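Local coordinates for aldehyde dehydrogenase (Burkholderia vietnamiensis, PDB 5KF0), which probably oxidises aldehydes to carboxylic acids using a nicotinamide cofactor, and binds NADPH, at residues Gln49-Ala54 with Ala221-Thr226; Gly56-Ala61 with Ile152-Phe157; Thr308-Leu313 with Ala393-Phe398; Lys312-Thr317 with Ile358-Lys363. One frame throughout, in Å; residues are numbered along the deposited sequence. Where two conformers were deposited one is given.

The four contacts form two pairs at opposite sides of the chain's centre. Contacts 1 and 2 use helix 48-60 against parts of the cofactor-binding half, about 11 Å apart between centres, and meet where Ser156 OG and Phe224 O lie 2.7 Å apart in a probable hydrogen bond. Contacts 3 and 4 share helix 306-319 and one sheet, and Ile359 CD1 packs 3.9 Å from Arg310 CG. The touching residues of contacts 2 and 3 are mostly buried; contacts 1 and 4 are partly buried. No hydrogen bond crosses any of them: contact 1 adds an aromatic ring, contact 2 a proline, contact 3 an arginine stem and contact 4 a backbone carbonyl to otherwise aliphatic packing.

Contact 1 (Gln49-Ala54 with Ala221-Thr226); sequences QAIDAA and ADLFTT
Ile51 of helix 48-60 meets Leu223 and Phe224 of helix 222-226 through carbon alone. Its CD1 lies 3.7 Å from Phe224 CE2, with CG1 close behind, so the longer isoleucine branch runs past one corner of the ring, the two side chains roughly perpendicular. CG1 sits beside the backbone N, anti to the carbonyl carbon (chi1 -64°), which leaves CG2 anti to N. CG2 reaches both partners: it lies 3.9 Å from Leu223 CB and nearly as close to the ring corner CE2 of Phe224. Leu223 CD1 lies 4.4 Å from Asp52 CB at the margin. The segment axes approach to 10.3 Å at 34°.

The polar groups work within a segment or look elsewhere. Ala221 O lies at the edge of the Phe224 ring, in its plane. Thr226 OG1 donates to Asp222 OD2 at 2.8 Å, from 51° above the carboxylate plane, and Asp52 OD1 pairs with Arg229.

Phe224 also rests on Val183 and Lys185 of strand 182-185, and Ala221 touches the bound NADPH. With no bond across it, the contact relies on apolar fit to join helix 48-60 to the short helix beside the cofactor pocket.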
loop_
_atom_site.group_PDB
_atom_site.type_symbol
_atom_site.label_atom_id
_atom_site.label_comp_id
_atom_site.label_asym_id
_atom_site.label_seq_id
_atom_site.Cartn_x
_atom_site.Cartn_y
_atom_site.Cartn_z
ATOM N N GLN A 49 35.265 -12.740 24.261
ATOM C CA GLN A 49 34.558 -13.940 24.705
ATOM C C GLN A 49 33.121 -13.623 25.079
ATOM O O GLN A 49 32.215 -14.427 24.827
ATOM C CB GLN A 49 35.271 -14.580 25.894
ATOM C CG GLN A 49 36.506 -15.354 25.518
ATOM C CD GLN A 49 37.540 -14.479 24.847
ATOM O OE1 GLN A 49 38.054 -13.534 25.446
ATOM N NE2 GLN A 49 37.819 -14.765 23.579
ATOM N N ALA A 50 32.897 -12.473 25.710
ATOM C CA ALA A 50 31.532 -12.071 26.030
ATOM C C ALA A 50 30.745 -11.765 24.764
ATOM O O ALA A 50 29.555 -12.093 24.672
ATOM C CB ALA A 50 31.539 -10.862 26.970
ATOM N N ILE A 51 31.393 -11.136 23.777
ATOM C CA ILE A 51 30.717 -10.843 22.513
ATOM C C ILE A 51 30.346 -12.141 21.809
ATOM O O ILE A 51 29.214 -12.314 21.339
ATOM C CB ILE A 51 31.603 -9.954 21.619
ATOM C CG1 ILE A 51 31.836 -8.596 22.282
ATOM C CG2 ILE A 51 30.949 -9.750 20.241
ATOM C CD1 ILE A 51 32.987 -7.800 21.649
ATOM N N ASP A 52 31.289 -13.082 21.752
ATOM C CA ASP A 52 31.004 -14.375 21.139
ATOM C C ASP A 52 29.857 -15.093 21.846
ATOM O O ASP A 52 28.983 -15.670 21.188
ATOM C CB ASP A 52 32.253 -15.251 21.143
ATOM C CG ASP A 52 31.960 -16.647 20.661
ATOM O OD1 ASP A 52 31.734 -16.805 19.449
ATOM O OD2 ASP A 52 31.925 -17.580 21.491
ATOM N N ALA A 53 29.838 -15.070 23.184
ATOM C CA ALA A 53 28.742 -15.706 23.912
ATOM C C ALA A 53 27.411 -15.033 23.600
ATOM O O ALA A 53 26.377 -15.704 23.495
ATOM C CB ALA A 53 29.013 -15.677 25.422
ATOM N N ALA A 54 27.419 -13.704 23.455
ATOM C CA ALA A 54 26.199 -12.980 23.123
ATOM C C ALA A 54 25.680 -13.380 21.751
ATOM O O ALA A 54 24.462 -13.515 21.556
ATOM C CB ALA A 54 26.460 -11.475 23.171
ATOM N N ALA A 221 36.184 -4.727 18.893
ATOM C CA ALA A 221 34.821 -4.906 18.409
ATOM C C ALA A 221 34.749 -5.557 17.032
ATOM O O ALA A 221 33.732 -5.417 16.354
ATOM C CB ALA A 221 34.090 -3.560 18.381
ATOM N N ASP A 222 35.793 -6.287 16.613
ATOM C CA ASP A 222 35.804 -6.853 15.262
ATOM C C ASP A 222 34.592 -7.744 15.004
ATOM O O ASP A 222 34.027 -7.723 13.900
ATOM C CB ASP A 222 37.092 -7.641 15.016
ATOM C CG ASP A 222 37.167 -8.187 13.595
ATOM O OD1 ASP A 222 37.405 -7.379 12.667
ATOM O OD2 ASP A 222 36.965 -9.409 13.398
ATOM N N LEU A 223 34.174 -8.531 16.004
ATOM C CA LEU A 223 33.122 -9.523 15.759
ATOM C C LEU A 223 31.788 -8.870 15.414
ATOM O O LEU A 223 30.960 -9.490 14.739
ATOM C CB LEU A 223 32.948 -10.438 16.975
ATOM C CG LEU A 223 34.104 -11.419 17.190
ATOM C CD1 LEU A 223 33.964 -12.107 18.544
ATOM C CD2 LEU A 223 34.172 -12.441 16.066
ATOM N N PHE A 224 31.560 -7.631 15.854
ATOM C CA PHE A 224 30.321 -6.947 15.478
ATOM C C PHE A 224 30.206 -6.765 13.974
ATOM O O PHE A 224 29.093 -6.657 13.452
ATOM C CB PHE A 224 30.220 -5.587 16.170
ATOM C CG PHE A 224 29.826 -5.688 17.610
ATOM C CD1 PHE A 224 28.486 -5.754 17.963
ATOM C CD2 PHE A 224 30.786 -5.730 18.609
ATOM C CE1 PHE A 224 28.107 -5.861 19.290
ATOM C CE2 PHE A 224 30.405 -5.837 19.943
ATOM C CZ PHE A 224 29.069 -5.907 20.275
ATOM N N THR A 225 31.330 -6.715 13.270
ATOM C CA THR A 225 31.310 -6.595 11.817
ATOM C C THR A 225 31.490 -7.931 11.105
ATOM O O THR A 225 30.799 -8.200 10.108
ATOM C CB THR A 225 32.398 -5.616 11.368
ATOM O OG1 THR A 225 32.085 -4.302 11.859
ATOM C CG2 THR A 225 32.528 -5.576 9.834
ATOM N N THR A 226 32.387 -8.791 11.591
ATOM C CA THR A 226 32.810 -9.946 10.801
ATOM C C THR A 226 32.118 -11.261 11.158
ATOM O O THR A 226 32.157 -12.186 10.342
ATOM C CB THR A 226 34.334 -10.151 10.911
ATOM O OG1 THR A 226 34.694 -10.496 12.258
ATOM C CG2 THR A 226 35.078 -8.878 10.502
#

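Contact 2 (Gly56-Ala61 with Ile152-Phe157); sequences GAAVDA and IGPCSF
Ala58 and Val59, in the last turn of helix 48-60, close over the ring of Pro154, which precedes strand 155-158. The apolar contacts are few. Ala58 CB meets Pro154 CB at 3.9 Å, methyl against the ring's methylene, and the backbones come close here, the CA atoms of Ala58 and Pro154 being 5.7 Å apart. Beside it, Val59 CG2 is 4.1 Å from Pro154 CG. Val59 CG1 is anti to the backbone N (chi1 169°), which leaves CG2 beside N, on the side where Pro154 CG lies; that ring carbon is also 4.1 Å from Val59 N. The proline therefore fills the angle between two successive residues of the helix, its CB under one and its CG under the next. Both segments together bury 102 Å² here.

Backbone bonds shape each side rather than crossing between them. Asp60 N donates to Gly56 O at 3.1 Å, while Ala61 N makes weak bonds to Ala57 O and Ala58 O. Gly153 takes backbone angles that a side chain would not tolerate: its phi of 126° would put a CB against the preceding carbonyl O and Pro154 CD.

Pro154 is also tied by a backbone bond to Arg231, which leads into strand 232-236, and Val59 touches Arg229 on the same loop. Strand 155-158 lies between strands 182-185 and 232-236 in the parallel part of the Rossmann-like cofactor sheet, with Phe157 packing on helix 164-178. Helix 48-60 thus leans on the entry to this strand.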
loop_
_atom_site.group_PDB
_atom_site.type_symbol
_atom_site.label_atom_id
_atom_site.label_comp_id
_atom_site.label_asym_id
_atom_site.label_seq_id
_atom_site.Cartn_x
_atom_site.Cartn_y
_atom_site.Cartn_z
ATOM N N GLY A 56 26.212 -16.263 20.183
ATOM C CA GLY A 56 25.676 -17.613 20.263
ATOM C C GLY A 56 24.306 -17.644 20.910
ATOM O O GLY A 56 23.416 -18.385 20.480
ATOM N N ALA A 57 24.110 -16.820 21.940
ATOM C CA ALA A 57 22.803 -16.739 22.579
ATOM C C ALA A 57 21.769 -16.139 21.635
ATOM O O ALA A 57 20.603 -16.553 21.639
ATOM C CB ALA A 57 22.897 -15.922 23.869
ATOM N N ALA A 58 22.180 -15.165 20.815
ATOM C CA ALA A 58 21.262 -14.583 19.843
ATOM C C ALA A 58 20.804 -15.631 18.841
ATOM O O ALA A 58 19.615 -15.698 18.502
ATOM C CB ALA A 58 21.929 -13.403 19.126
ATOM N N VAL A 59 21.734 -16.469 18.366
ATOM C CA VAL A 59 21.379 -17.550 17.449
ATOM C C VAL A 59 20.341 -18.455 18.088
ATOM O O VAL A 59 19.334 -18.807 17.459
ATOM C CB VAL A 59 22.634 -18.335 17.016
ATOM C CG1 VAL A 59 22.251 -19.626 16.280
ATOM C CG2 VAL A 59 23.519 -17.477 16.117
ATOM N N ASP A 60 20.547 -18.813 19.356
ATOM C CA ASP A 60 19.615 -19.703 20.035
ATOM C C ASP A 60 18.254 -19.058 20.247
ATOM O O ASP A 60 17.260 -19.785 20.371
ATOM C CB ASP A 60 20.196 -20.163 21.374
ATOM C CG ASP A 60 21.369 -21.117 21.199
ATOM O OD1 ASP A 60 21.514 -21.676 20.087
ATOM O OD2 ASP A 60 22.135 -21.311 22.167
ATOM N N ALA A 61 18.181 -17.725 20.271
ATOM C CA ALA A 61 16.927 -17.005 20.467
ATOM C C ALA A 61 16.152 -16.754 19.179
ATOM O O ALA A 61 15.053 -16.198 19.244
ATOM C CB ALA A 61 17.188 -15.657 21.156
ATOM N N ILE A 152 15.068 -11.305 10.114
ATOM C CA ILE A 152 16.259 -11.671 9.347
ATOM C C ILE A 152 17.195 -12.571 10.149
ATOM O O ILE A 152 17.960 -13.352 9.569
ATOM C CB ILE A 152 16.981 -10.409 8.841
ATOM C CG1 ILE A 152 17.989 -10.760 7.742
ATOM C CG2 ILE A 152 17.637 -9.650 10.005
ATOM C CD1 ILE A 152 18.515 -9.524 6.999
ATOM N N GLY A 153 17.152 -12.495 11.472
ATOM C CA GLY A 153 18.046 -13.264 12.303
ATOM C C GLY A 153 18.780 -12.351 13.257
ATOM O O GLY A 153 18.372 -11.203 13.472
ATOM N N PRO A 154 19.882 -12.823 13.836
ATOM C CA PRO A 154 20.640 -11.971 14.763
ATOM C C PRO A 154 21.159 -10.726 14.064
ATOM O O PRO A 154 21.720 -10.796 12.968
ATOM C CB PRO A 154 21.787 -12.877 15.221
ATOM C CG PRO A 154 21.270 -14.291 14.982
ATOM C CD PRO A 154 20.474 -14.165 13.713
ATOM N N CYS A 155 20.967 -9.580 14.712
ATOM C CA CYS A 155 21.383 -8.292 14.175
ATOM C C CYS A 155 22.492 -7.713 15.037
ATOM O O CYS A 155 22.434 -7.790 16.265
ATOM C CB CYS A 155 20.223 -7.292 14.139
ATOM S SG CYS A 155 18.885 -7.746 13.005
ATOM N N SER A 156 23.479 -7.112 14.372
ATOM C CA SER A 156 24.579 -6.406 15.016
ATOM C C SER A 156 24.317 -4.907 14.897
ATOM O O SER A 156 24.166 -4.387 13.786
ATOM C CB SER A 156 25.913 -6.765 14.360
ATOM O OG SER A 156 26.966 -5.990 14.923
ATOM N N PHE A 157 24.276 -4.215 16.034
ATOM C CA PHE A 157 23.928 -2.799 16.104
ATOM C C PHE A 157 25.085 -2.022 16.718
ATOM O O PHE A 157 25.569 -2.383 17.795
ATOM C CB PHE A 157 22.672 -2.576 16.961
ATOM C CG PHE A 157 21.405 -3.119 16.354
ATOM C CD1 PHE A 157 21.271 -3.261 14.971
ATOM C CD2 PHE A 157 20.331 -3.462 17.172
ATOM C CE1 PHE A 157 20.086 -3.750 14.424
ATOM C CE2 PHE A 157 19.141 -3.934 16.632
ATOM C CZ PHE A 157 19.020 -4.084 15.256
#

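Contact 3 (Thr308-Leu313 with Ala393-Phe398); sequences TLRDKL and AILEKF
Leu309 O accepts the backbone N of Leu313 at 2.7 Å, a helical bond that belongs to the turn whose Leu309 and Arg310 side chains pack on Leu395 of strand 392-398. Leu395 extends its CG anti to the backbone N (chi1 176°) and splits its two methyls between these partners. Leu395 CD1 meets Leu309 CD2 at 4.2 Å, where the two leucines lie alongside, pointing opposite ways. Leu395 CD2 nestles against the aliphatic stem of Arg310, 3.8 Å from CG and equally close to CB, the leucine lying across the stem.

The arginine thus offers carbon to the strand and carries its charge onward. Its chain bends at chi3 (65°) in the conformer described, one of two modelled; in that copy, and so less surely, NH1 forms a salt bridge with Glu375. Lys397, farther along the strand, has a cation-pi partner in Tyr306.

Helix 306-319 lies across a face of the mixed sheet in which strand 392-398 runs parallel to its neighbours 298-302 and 368-375. Leu395 also touches Val301 of the former, and Leu309 also packs on Leu274 of helix 274-286.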
loop_
_atom_site.group_PDB
_atom_site.type_symbol
_atom_site.label_atom_id
_atom_site.label_comp_id
_atom_site.label_asym_id
_atom_site.label_seq_id
_atom_site.Cartn_x
_atom_site.Cartn_y
_atom_site.Cartn_z
ATOM N N THR A 308 20.996 41.809 5.512
ATOM C CA THR A 308 20.079 41.857 6.650
ATOM C C THR A 308 20.093 40.544 7.425
ATOM O O THR A 308 20.123 40.545 8.664
ATOM C CB THR A 308 18.668 42.189 6.177
ATOM O OG1 THR A 308 18.690 43.455 5.510
ATOM C CG2 THR A 308 17.727 42.271 7.363
ATOM N N LEU A 309 20.061 39.415 6.718
ATOM C CA LEU A 309 20.157 38.131 7.405
ATOM C C LEU A 309 21.470 38.026 8.170
ATOM O O LEU A 309 21.494 37.550 9.311
ATOM C CB LEU A 309 20.021 36.978 6.410
ATOM C CG LEU A 309 20.009 35.581 7.032
ATOM C CD1 LEU A 309 19.108 34.635 6.238
ATOM C CD2 LEU A 309 21.413 34.992 7.118
ATOM N N ARG A 310 22.572 38.455 7.553
ATOM C CA ARG A 310 23.869 38.368 8.219
ATOM C C ARG A 310 23.854 39.119 9.543
ATOM O O ARG A 310 24.285 38.585 10.572
ATOM C CB ARG A 310 24.977 38.905 7.312
ATOM C CG ARG A 310 26.354 38.897 7.974
ATOM C CD ARG A 310 27.432 39.412 7.029
ATOM N NE ARG A 310 27.238 40.822 6.695
ATOM C CZ ARG A 310 27.869 41.451 5.710
ATOM N NH1 ARG A 310 28.741 40.800 4.953
ATOM N NH2 ARG A 310 27.627 42.736 5.485
ATOM N N ASP A 311 23.354 40.360 9.539
ATOM C CA ASP A 311 23.295 41.140 10.775
ATOM C C ASP A 311 22.480 40.423 11.842
ATOM O O ASP A 311 22.886 40.351 13.010
ATOM C CB ASP A 311 22.695 42.522 10.509
ATOM C CG ASP A 311 23.601 43.409 9.689
ATOM O OD1 ASP A 311 24.789 43.064 9.515
ATOM O OD2 ASP A 311 23.117 44.464 9.231
ATOM N N LYS A 312 21.310 39.910 11.461
ATOM C CA LYS A 312 20.456 39.204 12.410
ATOM C C LYS A 312 21.111 37.923 12.911
ATOM O O LYS A 312 21.029 37.602 14.103
ATOM C CB LYS A 312 19.106 38.892 11.764
ATOM C CG LYS A 312 18.236 40.135 11.529
ATOM C CD LYS A 312 16.962 39.777 10.760
ATOM C CE LYS A 312 16.032 40.974 10.597
ATOM N NZ LYS A 312 15.347 41.321 11.874
ATOM N N LEU A 313 21.746 37.165 12.013
ATOM C CA LEU A 313 22.341 35.899 12.424
ATOM C C LEU A 313 23.577 36.122 13.294
ATOM O O LEU A 313 23.827 35.356 14.231
ATOM C CB LEU A 313 22.674 35.058 11.195
ATOM C CG LEU A 313 23.240 33.672 11.484
ATOM C CD1 LEU A 313 22.273 32.868 12.339
ATOM C CD2 LEU A 313 23.522 32.945 10.181
ATOM N N ALA A 393 29.457 27.464 11.597
ATOM C CA ALA A 393 28.719 27.481 10.348
ATOM C C ALA A 393 29.339 28.514 9.425
ATOM O O ALA A 393 29.968 29.481 9.868
ATOM C CB ALA A 393 27.227 27.787 10.568
ATOM N N ILE A 394 29.136 28.291 8.129
ATOM C CA ILE A 394 29.683 29.164 7.102
ATOM C C ILE A 394 28.527 29.795 6.341
ATOM O O ILE A 394 27.522 29.143 6.025
ATOM C CB ILE A 394 30.659 28.428 6.154
ATOM C CG1 ILE A 394 29.933 27.462 5.217
ATOM C CG2 ILE A 394 31.734 27.705 6.957
ATOM C CD1 ILE A 394 29.677 28.030 3.834
ATOM N N LEU A 395 28.672 31.088 6.068
ATOM C CA LEU A 395 27.649 31.887 5.407
ATOM C C LEU A 395 28.157 32.261 4.021
ATOM O O LEU A 395 29.286 32.745 3.883
ATOM C CB LEU A 395 27.339 33.144 6.227
ATOM C CG LEU A 395 26.358 34.144 5.621
ATOM C CD1 LEU A 395 24.984 33.530 5.549
ATOM C CD2 LEU A 395 26.336 35.431 6.442
ATOM N N GLU A 396 27.347 32.008 2.996
ATOM C CA GLU A 396 27.740 32.353 1.635
ATOM C C GLU A 396 26.518 32.859 0.872
ATOM O O GLU A 396 25.372 32.717 1.318
ATOM C CB GLU A 396 28.422 31.164 0.926
ATOM C CG GLU A 396 27.651 29.837 0.974
ATOM C CD GLU A 396 28.399 28.670 0.312
ATOM O OE1 GLU A 396 29.386 28.910 -0.426
ATOM O OE2 GLU A 396 28.001 27.503 0.534
ATOM N N LYS A 397 26.779 33.460 -0.288
ATOM C CA LYS A 397 25.813 34.257 -1.037
ATOM C C LYS A 397 25.554 33.619 -2.399
ATOM O O LYS A 397 26.471 33.070 -3.014
ATOM C CB LYS A 397 26.353 35.693 -1.205
ATOM C CG LYS A 397 25.419 36.690 -1.877
ATOM C CD LYS A 397 26.133 38.040 -2.113
ATOM C CE LYS A 397 26.468 38.728 -0.807
ATOM N NZ LYS A 397 26.972 40.119 -1.029
ATOM N N PHE A 398 24.311 33.694 -2.886
ATOM C CA PHE A 398 24.027 33.271 -4.259
ATOM C C PHE A 398 23.033 34.225 -4.910
ATOM O O PHE A 398 22.311 34.960 -4.231
ATOM C CB PHE A 398 23.480 31.834 -4.328
ATOM C CG PHE A 398 22.072 31.683 -3.809
ATOM C CD1 PHE A 398 20.980 31.737 -4.675
ATOM C CD2 PHE A 398 21.840 31.469 -2.453
ATOM C CE1 PHE A 398 19.677 31.590 -4.188
ATOM C CE2 PHE A 398 20.544 31.311 -1.962
ATOM C CZ PHE A 398 19.466 31.381 -2.827
#

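Contact 4 (Lys312-Thr317 with Ile358-Lys363); sequences KLVAKT and IIAGGK
Val314 and Ile359 meet with their side chains nearly square to each other, the valine of helix 306-319 set against the end of strand 357-360. Both valine methyls rest against the carbonyl oxygen of Ile359: Val314 CG1 is 3.5 Å from Ile359 O and CG2 3.7 Å from that same oxygen. Val314 CG2 also meets Ile359 CD1 at 3.8 Å. Ile359 holds CG1 between its backbone N and carbonyl carbon (chi1 58°), the most hindered of the three staggered positions, and from there CD1 extends to the valine.

One turn along the helix, Thr317 addresses Ala360. Its methyl CG2 comes 3.9 Å from Ala360 CB, while the hydroxyl OG1 turns back to its own helix and donates to Leu313 O at 2.8 Å, tilted 34° from the carbonyl plane. Thr317 N bonds to the same oxygen from the opposite face, so two donors of one residue grip Leu313 O. The threonine thereby keeps its polar branch occupied at home and shows carbon to the strand.

Ile359 and Ala360 both face Leu373 of strand 368-375, forming a classic beta bulge, before Gly361 and Gly362 lead the chain on. Helix and strand axes approach to 8.1 Å at 68°. The chemistry is that of methyls on methyls and on one backbone carbonyl: the helix is set against the bulged strand by shape, its threonine hydroxyl paid for within the helix.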
loop_
_atom_site.group_PDB
_atom_site.type_symbol
_atom_site.label_atom_id
_atom_site.label_comp_id
_atom_site.label_asym_id
_atom_site.label_seq_id
_atom_site.Cartn_x
_atom_site.Cartn_y
_atom_site.Cartn_z
ATOM N N LYS A 312 21.310 39.910 11.461
ATOM C CA LYS A 312 20.456 39.204 12.410
ATOM C C LYS A 312 21.111 37.923 12.911
ATOM O O LYS A 312 21.029 37.602 14.103
ATOM C CB LYS A 312 19.106 38.892 11.764
ATOM C CG LYS A 312 18.236 40.135 11.529
ATOM C CD LYS A 312 16.962 39.777 10.760
ATOM C CE LYS A 312 16.032 40.974 10.597
ATOM N NZ LYS A 312 15.347 41.321 11.874
ATOM N N LEU A 313 21.746 37.165 12.013
ATOM C CA LEU A 313 22.341 35.899 12.424
ATOM C C LEU A 313 23.577 36.122 13.294
ATOM O O LEU A 313 23.827 35.356 14.231
ATOM C CB LEU A 313 22.674 35.058 11.195
ATOM C CG LEU A 313 23.240 33.672 11.484
ATOM C CD1 LEU A 313 22.273 32.868 12.339
ATOM C CD2 LEU A 313 23.522 32.945 10.181
ATOM N N VAL A 314 24.355 37.167 13.006
ATOM C CA VAL A 314 25.480 37.510 13.875
ATOM C C VAL A 314 24.976 37.835 15.277
ATOM O O VAL A 314 25.506 37.341 16.282
ATOM C CB VAL A 314 26.292 38.671 13.269
ATOM C CG1 VAL A 314 27.206 39.315 14.311
ATOM C CG2 VAL A 314 27.101 38.175 12.077
ATOM N N ALA A 315 23.910 38.635 15.367
ATOM C CA ALA A 315 23.374 38.991 16.679
ATOM C C ALA A 315 22.819 37.767 17.396
ATOM O O ALA A 315 23.044 37.585 18.601
ATOM C CB ALA A 315 22.291 40.056 16.532
ATOM N N LYS A 316 22.085 36.917 16.672
ATOM C CA LYS A 316 21.534 35.714 17.285
ATOM C C LYS A 316 22.646 34.789 17.761
ATOM O O LYS A 316 22.600 34.282 18.889
ATOM C CB LYS A 316 20.610 35.002 16.290
ATOM C CG LYS A 316 19.950 33.738 16.834
ATOM C CD LYS A 316 18.882 34.088 17.855
ATOM C CE LYS A 316 18.225 32.850 18.434
ATOM N NZ LYS A 316 17.144 33.237 19.383
ATOM N N THR A 317 23.676 34.595 16.928
ATOM C CA THR A 317 24.778 33.702 17.286
ATOM C C THR A 317 25.507 34.202 18.527
ATOM O O THR A 317 25.854 33.416 19.417
ATOM C CB THR A 317 25.747 33.571 16.107
ATOM O OG1 THR A 317 25.060 32.999 14.988
ATOM C CG2 THR A 317 26.948 32.684 16.462
ATOM N N ILE A 358 35.982 35.492 10.463
ATOM C CA ILE A 358 35.086 35.189 11.572
ATOM C C ILE A 358 34.238 36.424 11.838
ATOM O O ILE A 358 34.770 37.510 12.103
ATOM C CB ILE A 358 35.873 34.777 12.823
ATOM C CG1 ILE A 358 36.679 33.505 12.540
ATOM C CG2 ILE A 358 34.921 34.596 14.000
ATOM C CD1 ILE A 358 37.636 33.134 13.656
ATOM N N ILE A 359 32.916 36.269 11.750
ATOM C CA ILE A 359 32.003 37.389 11.963
ATOM C C ILE A 359 31.157 37.235 13.215
ATOM O O ILE A 359 30.443 38.186 13.582
ATOM C CB ILE A 359 31.104 37.633 10.733
ATOM C CG1 ILE A 359 30.291 36.391 10.368
ATOM C CG2 ILE A 359 31.948 38.074 9.550
ATOM C CD1 ILE A 359 29.238 36.687 9.299
ATOM N N ALA A 360 31.209 36.086 13.883
ATOM C CA ALA A 360 30.642 35.947 15.219
ATOM C C ALA A 360 31.381 34.824 15.926
ATOM O O ALA A 360 31.712 33.813 15.305
ATOM C CB ALA A 360 29.134 35.648 15.184
ATOM N N GLY A 361 31.660 35.021 17.214
ATOM C CA GLY A 361 32.289 33.964 17.991
ATOM C C GLY A 361 33.764 33.806 17.675
ATOM O O GLY A 361 34.503 34.789 17.521
ATOM N N GLY A 362 34.204 32.553 17.593
ATOM C CA GLY A 362 35.579 32.234 17.265
ATOM C C GLY A 362 36.475 31.849 18.432
ATOM O O GLY A 362 37.577 31.334 18.192
ATOM N N LYS A 363 36.056 32.078 19.680
ATOM C CA LYS A 363 36.925 31.757 20.812
ATOM C C LYS A 363 36.801 30.284 21.188
ATOM O O LYS A 363 35.692 29.751 21.322
ATOM C CB LYS A 363 36.610 32.640 22.020
#